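Local coordinates for protein TqaA (Penicillium aethiopicum, PDB 5DLK) that forms the C-terminal condensation-like domain of a fungal nonribosomal peptide synthetase, which probably macrocyclises the peptide carried to it on phosphopantetheine, at residues A[95-100]-A[178-183]; A[183-188]-A[322-327]. One frame throughout, in Å; residues are numbered along the deposited sequence.

Interaction 1: residues A[95-100]-A[178-183]; sequences HSILRT and HSQWDG
Ile97 and Gln180 bring the two backbones together with their CA atoms 6.0 Å apart, a short 3-10 turn at 96-98 facing a loop without regular structure. Gln180 points toward this turn and, with Ile97, carries the contact. Its CG lies anti to its carbonyl carbon (chi1 -59°), and with the chain extended beyond CG the amide reaches the carbonyl of Ile97. NE2 donates to Ile97 O at 2.9 Å, a bent bond (143°) that arrives tilted from the carbonyl plane. The same oxygen takes Thr100 N from the opposite face, 3.3 Å away, so two donors grip it. A water that accepts from Gln180 NE2 at 3.0 Å donates to Leu98 O and Thr100 O, and the amide oxygen OE1 is occupied by Ser177 N; a glutamine suits the place because it both gives and accepts. Against the aliphatic part of Gln180, Ile97 supplies hydrocarbon: CG1, anti to its backbone N (chi1 -170°), rests 3.7 Å from Gln180 CB, while CD1 reaches the Gln180 CG at 4.1 Å. Thr100 steadies the turn, its OG1 donating to Ser96 O at 2.8 Å. A leucine in place of Gln180 would probably leave Ile97 O with Thr100 N alone, cost the water one of its three partners and deprive Ser177 N of its acceptor. Gln180 is one of the variable positions in Ser-His-Ser-Gln-Trp-Asp-Gly, residues 177-183, which match the His-His-x-x-x-Asp-Gly signature of condensation domains except that serine holds the first histidine position.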
loop_
_atom_site.group_PDB
_atom_site.type_symbol
_atom_site.label_atom_id
_atom_site.label_comp_id
_atom_site.label_asym_id
_atom_site.label_seq_id
_atom_site.Cartn_x
_atom_site.Cartn_y
_atom_site.Cartn_z
ATOM N N HIS A 95 1.264 -5.866 17.580
ATOM C CA HIS A 95 0.450 -5.416 16.432
ATOM C C HIS A 95 -0.476 -6.504 15.901
ATOM O O HIS A 95 -0.021 -7.439 15.253
ATOM C CB HIS A 95 1.357 -4.941 15.293
ATOM C CG HIS A 95 2.238 -3.783 15.654
ATOM N ND1 HIS A 95 1.762 -2.498 15.788
ATOM C CD2 HIS A 95 3.574 -3.713 15.874
ATOM C CE1 HIS A 95 2.760 -1.688 16.089
ATOM N NE2 HIS A 95 3.871 -2.400 16.147
ATOM N N SER A 96 -1.777 -6.376 16.127
ATOM C CA SER A 96 -2.671 -7.484 15.805
ATOM C C SER A 96 -2.744 -7.778 14.300
ATOM O O SER A 96 -3.062 -8.902 13.904
ATOM C CB SER A 96 -4.073 -7.220 16.363
ATOM O OG SER A 96 -4.719 -6.168 15.678
ATOM N N ILE A 97 -2.431 -6.790 13.457
ATOM C CA ILE A 97 -2.423 -7.044 12.018
ATOM C C ILE A 97 -1.377 -8.116 11.662
ATOM O O ILE A 97 -1.568 -8.878 10.720
ATOM C CB ILE A 97 -2.153 -5.744 11.197
ATOM C CG1 ILE A 97 -2.405 -5.986 9.702
ATOM C CG2 ILE A 97 -0.735 -5.251 11.399
ATOM C CD1 ILE A 97 -3.782 -6.482 9.391
ATOM N N LEU A 98 -0.297 -8.200 12.442
ATOM C CA LEU A 98 0.756 -9.184 12.182
ATOM C C LEU A 98 0.340 -10.598 12.648
ATOM O O LEU A 98 0.968 -11.589 12.269
ATOM C CB LEU A 98 2.074 -8.757 12.853
ATOM C CG LEU A 98 2.665 -7.394 12.492
ATOM C CD1 LEU A 98 3.991 -7.132 13.202
ATOM C CD2 LEU A 98 2.825 -7.234 10.978
ATOM N N ARG A 99 -0.723 -10.696 13.447
ATOM C CA ARG A 99 -1.257 -12.016 13.790
ATOM C C ARG A 99 -2.607 -12.237 13.149
ATOM O O ARG A 99 -3.471 -12.920 13.702
ATOM C CB ARG A 99 -1.363 -12.198 15.309
ATOM C CG ARG A 99 -1.310 -10.934 16.111
ATOM C CD ARG A 99 -1.163 -11.251 17.605
ATOM N NE ARG A 99 -1.244 -10.021 18.373
ATOM C CZ ARG A 99 -2.378 -9.509 18.825
ATOM N NH1 ARG A 99 -3.523 -10.146 18.610
ATOM N NH2 ARG A 99 -2.365 -8.371 19.490
ATOM N N THR A 100 -2.795 -11.646 11.973
ATOM C CA THR A 100 -4.041 -11.813 11.249
ATOM C C THR A 100 -3.924 -12.852 10.133
ATOM O O THR A 100 -2.937 -12.897 9.392
ATOM C CB THR A 100 -4.508 -10.442 10.670
ATOM O OG1 THR A 100 -4.758 -9.544 11.751
ATOM C CG2 THR A 100 -5.761 -10.596 9.889
ATOM N N HIS A 178 0.925 -7.067 1.592
ATOM C CA HIS A 178 0.668 -5.625 1.583
ATOM C C HIS A 178 -0.731 -5.310 2.163
ATOM O O HIS A 178 -1.041 -4.162 2.472
ATOM C CB HIS A 178 0.844 -5.084 0.144
ATOM C CG HIS A 178 1.215 -3.635 0.052
ATOM N ND1 HIS A 178 0.835 -2.687 0.992
ATOM C CD2 HIS A 178 1.931 -2.954 -0.873
ATOM C CE1 HIS A 178 1.297 -1.507 0.644
ATOM N NE2 HIS A 178 1.959 -1.634 -0.500
ATOM N N SER A 179 -1.554 -6.336 2.373
ATOM C CA SER A 179 -2.797 -6.139 3.121
ATOM C C SER A 179 -2.516 -5.768 4.575
ATOM O O SER A 179 -3.435 -5.398 5.310
ATOM C CB SER A 179 -3.675 -7.394 3.080
ATOM O OG SER A 179 -3.015 -8.510 3.689
ATOM N N GLN A 180 -1.245 -5.844 4.979
ATOM C CA GLN A 180 -0.873 -5.693 6.390
ATOM C C GLN A 180 0.046 -4.510 6.672
ATOM O O GLN A 180 0.481 -4.317 7.811
ATOM C CB GLN A 180 -0.198 -6.995 6.893
ATOM C CG GLN A 180 -1.090 -8.218 6.773
ATOM C CD GLN A 180 -0.323 -9.506 7.069
ATOM O OE1 GLN A 180 0.525 -9.924 6.283
ATOM N NE2 GLN A 180 -0.598 -10.119 8.227
ATOM N N TRP A 181 0.348 -3.697 5.658
ATOM C CA TRP A 181 1.213 -2.546 5.882
ATOM C C TRP A 181 0.967 -1.479 4.808
ATOM O O TRP A 181 0.312 -1.746 3.801
ATOM C CB TRP A 181 2.705 -2.960 5.886
ATOM C CG TRP A 181 3.196 -3.445 4.555
ATOM C CD1 TRP A 181 3.104 -4.712 4.065
ATOM C CD2 TRP A 181 3.814 -2.661 3.522
ATOM N NE1 TRP A 181 3.647 -4.777 2.808
ATOM C CE2 TRP A 181 4.090 -3.532 2.449
ATOM C CE3 TRP A 181 4.170 -1.313 3.405
ATOM C CZ2 TRP A 181 4.698 -3.100 1.265
ATOM C CZ3 TRP A 181 4.778 -0.880 2.222
ATOM C CH2 TRP A 181 5.034 -1.768 1.173
ATOM N N ASP A 182 1.477 -0.278 5.044
ATOM C CA ASP A 182 1.506 0.753 4.007
ATOM C C ASP A 182 2.736 1.639 4.165
ATOM O O ASP A 182 3.510 1.491 5.121
ATOM C CB ASP A 182 0.223 1.594 4.016
ATOM C CG ASP A 182 -0.076 2.216 5.359
ATOM O OD1 ASP A 182 0.862 2.457 6.152
ATOM O OD2 ASP A 182 -1.269 2.498 5.619
ATOM N N GLY A 183 2.924 2.556 3.219
ATOM C CA GLY A 183 4.129 3.371 3.197
ATOM C C GLY A 183 4.317 4.188 4.462
ATOM O O GLY A 183 5.446 4.416 4.906
HETATM O O HOH W 1 -0.047 -12.618 9.697
#

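Interaction 2: residues A[183-188]-A[322-327]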
loop_
_atom_site.group_PDB
_atom_site.type_symbol
_atom_site.label_atom_id
_atom_site.label_comp_id
_atom_site.label_asym_id
_atom_site.label_seq_id
_atom_site.Cartn_x
_atom_site.Cartn_y
_atom_site.Cartn_z
ATOM N N GLY A 183 2.924 2.556 3.219
ATOM C CA GLY A 183 4.129 3.371 3.197
ATOM C C GLY A 183 4.317 4.188 4.462
ATOM O O GLY A 183 5.446 4.416 4.906
ATOM N N VAL A 184 3.208 4.637 5.042
ATOM C CA VAL A 184 3.252 5.442 6.255
ATOM C C VAL A 184 3.679 4.632 7.475
ATOM O O VAL A 184 4.420 5.133 8.319
ATOM C CB VAL A 184 1.869 6.104 6.548
ATOM C CG1 VAL A 184 1.813 6.675 7.971
ATOM C CG2 VAL A 184 1.583 7.196 5.526
ATOM N N SER A 185 3.227 3.383 7.573
ATOM C CA SER A 185 3.376 2.664 8.839
ATOM C C SER A 185 4.464 1.584 8.832
ATOM O O SER A 185 4.892 1.147 9.898
ATOM C CB SER A 185 2.032 2.051 9.273
ATOM O OG SER A 185 1.573 1.041 8.386
ATOM N N ILE A 186 4.933 1.166 7.660
ATOM C CA ILE A 186 6.027 0.187 7.640
ATOM C C ILE A 186 7.311 0.677 8.357
ATOM O O ILE A 186 8.004 -0.145 8.963
ATOM C CB ILE A 186 6.372 -0.287 6.187
ATOM C CG1 ILE A 186 7.312 -1.504 6.224
ATOM C CG2 ILE A 186 6.936 0.821 5.306
ATOM C CD1 ILE A 186 6.709 -2.708 6.901
ATOM N N PRO A 187 7.618 1.997 8.344
ATOM C CA PRO A 187 8.813 2.322 9.136
ATOM C C PRO A 187 8.593 2.140 10.634
ATOM O O PRO A 187 9.566 1.997 11.383
ATOM C CB PRO A 187 9.074 3.801 8.798
ATOM C CG PRO A 187 8.338 4.040 7.509
ATOM C CD PRO A 187 7.102 3.203 7.662
ATOM N N LYS A 188 7.330 2.110 11.051
ATOM C CA LYS A 188 6.983 1.930 12.450
ATOM C C LYS A 188 7.179 0.467 12.854
ATOM O O LYS A 188 7.498 0.165 14.005
ATOM C CB LYS A 188 5.537 2.370 12.705
ATOM C CG LYS A 188 5.273 2.882 14.112
ATOM C CD LYS A 188 5.962 4.212 14.345
ATOM C CE LYS A 188 5.738 4.707 15.762
ATOM N NZ LYS A 188 6.367 6.041 15.997
ATOM N N SER A 322 0.280 6.345 13.452
ATOM C CA SER A 322 1.274 5.315 13.727
ATOM C C SER A 322 0.746 3.874 13.765
ATOM O O SER A 322 1.544 2.938 13.833
ATOM C CB SER A 322 1.973 5.635 15.056
ATOM O OG SER A 322 1.052 5.603 16.130
ATOM N N LEU A 323 -0.570 3.677 13.716
ATOM C CA LEU A 323 -1.095 2.313 13.787
ATOM C C LEU A 323 -0.660 1.545 12.545
ATOM O O LEU A 323 -0.596 2.106 11.443
ATOM C CB LEU A 323 -2.622 2.294 13.942
ATOM C CG LEU A 323 -3.557 2.776 12.825
ATOM C CD1 LEU A 323 -3.967 1.631 11.916
ATOM C CD2 LEU A 323 -4.793 3.427 13.437
ATOM N N LEU A 324 -0.348 0.264 12.729
ATOM C CA LEU A 324 0.217 -0.532 11.652
ATOM C C LEU A 324 -0.859 -1.269 10.872
ATOM O O LEU A 324 -1.683 -1.997 11.432
ATOM C CB LEU A 324 1.243 -1.537 12.209
ATOM C CG LEU A 324 2.016 -2.373 11.195
ATOM C CD1 LEU A 324 2.914 -1.510 10.310
ATOM C CD2 LEU A 324 2.831 -3.460 11.933
ATOM N N GLY A 325 -0.848 -1.080 9.559
ATOM C CA GLY A 325 -1.815 -1.743 8.714
ATOM C C GLY A 325 -1.872 -1.054 7.374
ATOM O O GLY A 325 -1.112 -0.130 7.113
ATOM N N CYS A 326 -2.798 -1.488 6.537
ATOM C CA CYS A 326 -2.944 -0.916 5.208
ATOM C C CYS A 326 -4.180 -0.026 5.194
ATOM O O CYS A 326 -5.273 -0.505 4.962
ATOM C CB CYS A 326 -3.073 -2.010 4.157
ATOM S SG CYS A 326 -3.277 -1.333 2.491
ATOM N N THR A 327 -3.999 1.256 5.463
ATOM C CA THR A 327 -5.131 2.184 5.418
ATOM C C THR A 327 -5.231 2.901 4.075
ATOM O O THR A 327 -6.113 3.768 3.892
ATOM C CB THR A 327 -5.053 3.243 6.522
ATOM O OG1 THR A 327 -3.931 4.109 6.301
ATOM C CG2 THR A 327 -4.953 2.574 7.907
#
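Ser185 sits against the loop residues 323-325, its CA 5.3 Å from that of Leu324, and serine is small enough to come this close. Its CB lies 3.4 Å from Leu323 O, and one methyl of Leu324, CD1, lies against its backbone oxygen, 3.3 Å from Ser185 O. Leu324 gets there because its CG stands anti to the backbone N (chi1 -175°), which swings the branch across to the serine. Gly325 N donates to Ser185 OG in a long, weak bond of 3.4 Å, though an almost straight one (174°). Further along, Lys188 lays its aliphatic chain beside Ser322: CG is 3.7 Å from Ser322 O and CE 3.9 Å from Ser322 CB, a use of lysine that buries methylenes at the edge of the contact. The contact joins the two lobes of the condensation fold: 183-188 leads from the Asp-Gly of the signature motif into helix 186-197, whereas 322-327 runs between strands 303-310 and 329-336 of the other lobe's sheet. Lys188 N closes the first turn of that helix on Ser185 O at 2.9 Å. Glycine suits position 325 because, at its backbone angles, a CB would be jammed against Leu324 O. In the second shell, Asp182 OD1 accepts from Ser185 OG and so holds the hydroxyl, while Asp182 OD2 meets Arg313 and Thr327 N; Arg313 also reaches Leu323 O. Thr327 OG1 bonds to the backbone oxygen of Asn311, a phosphopantetheine-binding residue whose side chain is about 9 Å from that of Ser185.

The two interactions follow one another along the chain and meet at Gly183, a phosphopantetheine-binding residue, their centres about 8 Å apart. The segment 178-183 touches the turn after helix 81-94 in interaction 1 and also meets the loop 322-327, which interaction 2 sets against 183-188, with helix 186-197 starting three residues after the shared glycine. The contacts also touch directly, Ile97 CG2 lying 3.4 Å from Leu324 O and His178 O 3.4 Å from Cys326 CB. Together they seat the motif loop in its own lobe and fasten it to the other, near the place where the carrier arm binds, consistent with a reaction centre between the lobes.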